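Local coordinates for protein glucuronoarabinoxylan endo-1,4-beta-xylanase (Clostridium papyrosolvens, PDB 4FMV) that probably hydrolyses internal beta-1,4 linkages of xylan as a family 30 glycoside hydrolase, this chain comprising its catalytic (beta/alpha)8 barrel and the attached beta domain, at residues Q14-W25 / N258-W269. Numbering follows the deposited sequence.
Sequences QEIRGFGASSAW and NMNAYIYWWITW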
loop_
_atom_site.group_PDB
_atom_site.type_symbol
_atom_site.label_atom_id
_atom_site.label_comp_id
_atom_site.label_asym_id
_atom_site.label_seq_id
_atom_site.Cartn_x
_atom_site.Cartn_y
_atom_site.Cartn_z
ATOM N N GLN A 14 4.821 14.297 -2.399
ATOM C CA GLN A 14 3.757 13.491 -3.006
ATOM C C GLN A 14 2.390 13.547 -2.291
ATOM O O GLN A 14 2.292 13.774 -1.086
ATOM C CB GLN A 14 4.188 12.023 -3.083
ATOM C CG GLN A 14 3.960 11.215 -1.798
ATOM C CD GLN A 14 5.172 11.210 -0.846
ATOM O OE1 GLN A 14 5.929 12.172 -0.769
ATOM N NE2 GLN A 14 5.336 10.120 -0.116
ATOM N N GLU A 15 1.331 13.366 -3.071
ATOM C CA GLU A 15 -0.019 13.283 -2.537
ATOM C C GLU A 15 -0.256 11.896 -1.949
ATOM O O GLU A 15 0.211 10.892 -2.490
ATOM C CB GLU A 15 -1.033 13.538 -3.647
ATOM C CG GLU A 15 -2.483 13.486 -3.175
ATOM C CD GLU A 15 -3.455 13.836 -4.289
ATOM O OE1 GLU A 15 -2.989 14.115 -5.416
ATOM O OE2 GLU A 15 -4.675 13.835 -4.045
ATOM N N ILE A 16 -0.958 11.837 -0.827
ATOM C CA ILE A 16 -1.211 10.550 -0.187
ATOM C C ILE A 16 -2.498 9.932 -0.711
ATOM O O ILE A 16 -3.565 10.539 -0.630
ATOM C CB ILE A 16 -1.278 10.687 1.341
ATOM C CG1 ILE A 16 0.027 11.304 1.871
ATOM C CG2 ILE A 16 -1.512 9.326 1.981
ATOM C CD1 ILE A 16 1.254 10.485 1.497
ATOM N N ARG A 17 -2.386 8.743 -1.299
ATOM C CA ARG A 17 -3.560 8.007 -1.733
ATOM C C ARG A 17 -4.199 7.251 -0.556
ATOM O O ARG A 17 -5.426 7.182 -0.443
ATOM C CB ARG A 17 -3.222 7.054 -2.884
ATOM C CG ARG A 17 -4.413 6.236 -3.426
ATOM C CD ARG A 17 -5.539 7.147 -3.898
ATOM N NE ARG A 17 -4.982 8.251 -4.659
ATOM C CZ ARG A 17 -5.607 9.394 -4.891
ATOM N NH1 ARG A 17 -6.837 9.592 -4.434
ATOM N NH2 ARG A 17 -4.997 10.341 -5.583
ATOM N N GLY A 18 -3.367 6.684 0.318
ATOM C CA GLY A 18 -3.889 5.992 1.483
ATOM C C GLY A 18 -3.027 4.849 1.968
ATOM O O GLY A 18 -1.863 4.718 1.565
ATOM N N PHE A 19 -3.600 4.027 2.848
ATOM C CA PHE A 19 -2.877 2.947 3.519
ATOM C C PHE A 19 -3.888 1.860 3.777
ATOM O O PHE A 19 -5.054 2.152 3.975
ATOM C CB PHE A 19 -2.329 3.402 4.884
ATOM C CG PHE A 19 -1.359 4.550 4.799
ATOM C CD1 PHE A 19 -1.821 5.852 4.792
ATOM C CD2 PHE A 19 0.013 4.316 4.729
ATOM C CE1 PHE A 19 -0.940 6.918 4.705
ATOM C CE2 PHE A 19 0.904 5.362 4.628
ATOM C CZ PHE A 19 0.431 6.670 4.618
ATOM N N GLY A 20 -3.465 0.606 3.809
ATOM C CA GLY A 20 -4.446 -0.466 3.911
ATOM C C GLY A 20 -3.801 -1.832 3.965
ATOM O O GLY A 20 -2.633 -1.963 4.333
ATOM N N ALA A 21 -4.579 -2.847 3.591
ATOM C CA ALA A 21 -4.158 -4.236 3.689
ATOM C C ALA A 21 -4.899 -5.049 2.632
ATOM O O ALA A 21 -5.617 -4.489 1.795
ATOM C CB ALA A 21 -4.466 -4.769 5.101
ATOM N N SER A 22 -4.770 -6.368 2.682
ATOM C CA SER A 22 -5.419 -7.197 1.679
ATOM C C SER A 22 -6.376 -8.222 2.291
ATOM O O SER A 22 -6.091 -8.807 3.328
ATOM C CB SER A 22 -4.365 -7.909 0.822
ATOM O OG SER A 22 -4.979 -8.742 -0.148
ATOM N N SER A 23 -7.513 -8.422 1.638
ATOM C CA SER A 23 -8.461 -9.484 2.006
ATOM C C SER A 23 -8.212 -10.804 1.248
ATOM O O SER A 23 -9.031 -11.724 1.315
ATOM C CB SER A 23 -9.914 -9.014 1.835
ATOM O OG SER A 23 -10.144 -8.470 0.543
ATOM N N ALA A 24 -7.120 -10.875 0.479
ATOM C CA ALA A 24 -6.805 -12.084 -0.305
ATOM C C ALA A 24 -6.810 -13.339 0.548
ATOM O O ALA A 24 -6.212 -13.361 1.614
ATOM C CB ALA A 24 -5.419 -11.939 -0.979
ATOM N N TRP A 25 -7.498 -14.376 0.079
ATOM C CA TRP A 25 -7.582 -15.666 0.774
ATOM C C TRP A 25 -8.131 -15.574 2.205
ATOM O O TRP A 25 -7.929 -16.480 3.010
ATOM C CB TRP A 25 -6.216 -16.357 0.791
ATOM C CG TRP A 25 -5.818 -16.958 -0.534
ATOM C CD1 TRP A 25 -6.478 -17.952 -1.224
ATOM C CD2 TRP A 25 -4.667 -16.617 -1.324
ATOM N NE1 TRP A 25 -5.805 -18.232 -2.392
ATOM C CE2 TRP A 25 -4.686 -17.443 -2.470
ATOM C CE3 TRP A 25 -3.608 -15.700 -1.168
ATOM C CZ2 TRP A 25 -3.687 -17.376 -3.466
ATOM C CZ3 TRP A 25 -2.622 -15.641 -2.159
ATOM C CH2 TRP A 25 -2.677 -16.468 -3.293
ATOM N N ASN A 258 8.958 8.258 -1.750
ATOM C CA ASN A 258 7.945 9.230 -2.199
ATOM C C ASN A 258 6.661 8.550 -2.680
ATOM O O ASN A 258 5.940 9.048 -3.546
ATOM C CB ASN A 258 8.489 10.188 -3.264
ATOM C CG ASN A 258 9.457 11.202 -2.687
ATOM O OD1 ASN A 258 9.054 12.240 -2.161
ATOM N ND2 ASN A 258 10.743 10.899 -2.769
ATOM N N MET A 259 6.352 7.422 -2.073
ATOM C CA MET A 259 5.223 6.636 -2.541
ATOM C C MET A 259 3.902 7.228 -2.115
ATOM O O MET A 259 3.822 7.924 -1.091
ATOM C CB MET A 259 5.381 5.191 -2.092
ATOM C CG MET A 259 6.665 4.623 -2.701
ATOM S SD MET A 259 6.726 2.857 -2.644
ATOM C CE MET A 259 8.116 2.580 -3.757
ATOM N N ASN A 260 2.874 6.989 -2.932
ATOM C CA ASN A 260 1.543 7.507 -2.648
ATOM C C ASN A 260 0.764 6.635 -1.668
ATOM O O ASN A 260 -0.185 7.093 -1.043
ATOM C CB ASN A 260 0.766 7.693 -3.961
ATOM C CG ASN A 260 1.517 8.561 -4.965
ATOM O OD1 ASN A 260 2.118 8.054 -5.900
ATOM N ND2 ASN A 260 1.504 9.873 -4.755
ATOM N N ALA A 261 1.158 5.368 -1.538
ATOM C CA ALA A 261 0.422 4.434 -0.691
ATOM C C ALA A 261 1.326 3.309 -0.177
ATOM O O ALA A 261 2.310 2.959 -0.826
ATOM C CB ALA A 261 -0.742 3.836 -1.474
ATOM N N TYR A 262 0.982 2.742 0.978
ATOM C CA TYR A 262 1.674 1.562 1.499
ATOM C C TYR A 262 0.590 0.577 1.934
ATOM O O TYR A 262 -0.206 0.870 2.837
ATOM C CB TYR A 262 2.603 1.931 2.665
ATOM C CG TYR A 262 3.435 0.768 3.226
ATOM C CD1 TYR A 262 2.856 -0.202 4.043
ATOM C CD2 TYR A 262 4.794 0.670 2.960
ATOM C CE1 TYR A 262 3.603 -1.233 4.581
ATOM C CE2 TYR A 262 5.558 -0.382 3.481
ATOM C CZ TYR A 262 4.946 -1.333 4.283
ATOM O OH TYR A 262 5.694 -2.370 4.810
ATOM N N ILE A 263 0.541 -0.586 1.287
ATOM C CA ILE A 263 -0.527 -1.548 1.549
ATOM C C ILE A 263 0.047 -2.853 2.081
ATOM O O ILE A 263 0.854 -3.501 1.423
ATOM C CB ILE A 263 -1.369 -1.842 0.277
ATOM C CG1 ILE A 263 -2.073 -0.579 -0.227
ATOM C CG2 ILE A 263 -2.396 -2.957 0.533
ATOM C CD1 ILE A 263 -1.456 0.020 -1.499
ATOM N N TYR A 264 -0.375 -3.222 3.286
ATOM C CA TYR A 264 0.036 -4.456 3.935
ATOM C C TYR A 264 -0.520 -5.678 3.180
ATOM O O TYR A 264 -1.448 -5.584 2.388
ATOM C CB TYR A 264 -0.428 -4.457 5.421
ATOM C CG TYR A 264 0.275 -5.460 6.325
ATOM C CD1 TYR A 264 1.447 -5.121 6.994
ATOM C CD2 TYR A 264 -0.245 -6.747 6.522
ATOM C CE1 TYR A 264 2.091 -6.031 7.825
ATOM C CE2 TYR A 264 0.406 -7.678 7.346
ATOM C CZ TYR A 264 1.568 -7.305 7.995
ATOM O OH TYR A 264 2.233 -8.207 8.793
ATOM N N TRP A 265 0.063 -6.828 3.457
ATOM C CA TRP A 265 -0.415 -8.113 2.973
ATOM C C TRP A 265 -1.705 -8.511 3.746
ATOM O O TRP A 265 -2.449 -7.636 4.213
ATOM C CB TRP A 265 0.718 -9.150 3.045
ATOM C CG TRP A 265 0.415 -10.539 2.563
ATOM C CD1 TRP A 265 0.906 -11.701 3.094
ATOM C CD2 TRP A 265 -0.426 -10.933 1.459
ATOM N NE1 TRP A 265 0.418 -12.785 2.401
ATOM C CE2 TRP A 265 -0.402 -12.342 1.396
ATOM C CE3 TRP A 265 -1.200 -10.235 0.530
ATOM C CZ2 TRP A 265 -1.123 -13.063 0.441
ATOM C CZ3 TRP A 265 -1.915 -10.956 -0.424
ATOM C CH2 TRP A 265 -1.871 -12.354 -0.458
ATOM N N TRP A 266 -2.082 -9.782 3.680
ATOM C CA TRP A 266 -3.406 -10.230 4.087
ATOM C C TRP A 266 -3.800 -10.060 5.559
ATOM O O TRP A 266 -2.952 -9.964 6.464
ATOM C CB TRP A 266 -3.639 -11.681 3.615
ATOM C CG TRP A 266 -2.653 -12.698 4.127
ATOM C CD1 TRP A 266 -1.703 -12.530 5.112
ATOM C CD2 TRP A 266 -2.508 -14.048 3.660
ATOM N NE1 TRP A 266 -0.990 -13.700 5.288
ATOM C CE2 TRP A 266 -1.462 -14.643 4.408
ATOM C CE3 TRP A 266 -3.162 -14.809 2.685
ATOM C CZ2 TRP A 266 -1.066 -15.963 4.212
ATOM C CZ3 TRP A 266 -2.765 -16.124 2.484
ATOM C CH2 TRP A 266 -1.728 -16.689 3.251
ATOM N N ILE A 267 -5.115 -10.011 5.794
ATOM C CA ILE A 267 -5.624 -9.588 7.087
ATOM C C ILE A 267 -5.744 -10.696 8.129
ATOM O O ILE A 267 -5.056 -10.627 9.155
ATOM C CB ILE A 267 -6.958 -8.811 6.996
ATOM C CG1 ILE A 267 -6.749 -7.469 6.280
ATOM C CG2 ILE A 267 -7.502 -8.575 8.392
ATOM C CD1 ILE A 267 -8.035 -6.907 5.632
ATOM N N THR A 268 -6.573 -11.718 7.933
ATOM C CA THR A 268 -6.718 -12.548 9.123
ATOM C C THR A 268 -5.853 -13.788 8.976
ATOM O O THR A 268 -6.343 -14.897 8.786
ATOM C CB THR A 268 -8.201 -13.001 9.160
ATOM O OG1 THR A 268 -8.592 -13.442 7.846
ATOM C CG2 THR A 268 -9.113 -11.810 9.526
ATOM N N TRP A 269 -4.611 -13.598 9.394
ATOM C CA TRP A 269 -3.536 -14.585 9.310
ATOM C C TRP A 269 -2.538 -14.227 10.402
ATOM O O TRP A 269 -2.456 -13.060 10.759
ATOM C CB TRP A 269 -2.893 -14.528 7.929
ATOM C CG TRP A 269 -3.798 -15.051 6.850
ATOM C CD1 TRP A 269 -4.685 -14.338 6.089
ATOM C CD2 TRP A 269 -3.897 -16.410 6.413
ATOM N NE1 TRP A 269 -5.339 -15.176 5.209
ATOM C CE2 TRP A 269 -4.861 -16.449 5.378
ATOM C CE3 TRP A 269 -3.260 -17.598 6.792
ATOM C CZ2 TRP A 269 -5.205 -17.628 4.728
ATOM C CZ3 TRP A 269 -3.608 -18.772 6.143
ATOM C CH2 TRP A 269 -4.568 -18.777 5.123
HETATM O O HOH W 1 1.908 12.647 -5.862
#
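Residues Gly18-Ser22 and Ala261-Tyr264 run side by side as parallel strands, their axes 4.2 Å apart and 22° from alignment, with Tyr264 N bonding to Gly20 O and Gly20 N more weakly to Tyr262 O. Strand 11-22 is also paired with strand 45-49 and strand 261-266 with strand 227-232, so this pairing of the first and last barrel strands closes the (beta/alpha)8 barrel. The register slips by one residue between the Gly20-Ile263 and Ser22-Trp266 bridges, which defines a beta bulge; there Ser22 N reaches Trp265 O at 3.1 Å, from well above the carbonyl plane.

At the N-terminal ends, side-chain amides supplement the backbone bond from Arg17 N to Asn260 O. Asn260 ND2 donates to Glu15 O at 2.8 Å, nearly straight (175°) and in the carbonyl plane, while a water accepting from both ND2 and Glu15 N gives a second link. Asn260 OD1 accepts from Leu228 N, fixing the amide between the two neighbouring strands. Gln14, bent at chi2, turns NE2 onto Met259 O at 2.8 Å; its OE1 and Asn258 OD1, both acceptors, are served by Arg300.

Beyond the bulge, indoles dominate. Trp265 has CG anti to the backbone N (chi1 -179°), an orientation that carries its benzo edge back to the other segment, where CH2 lies 3.6 Å from Ala24 CB and meets Trp25 CZ3 edge to edge. Trp266 is sandwiched: Trp265 NE1 approaches one face and Trp269 CD1 the opposite one, both offset toward the rim. Residues 22-24 form an ST turn beside this cluster, Ala24 N donating to Ser22 OG, which also bonds to Arg47 O. At the far end, Trp25 O sits in the plane of the Trp269 ring, 3.4 Å from its CZ2.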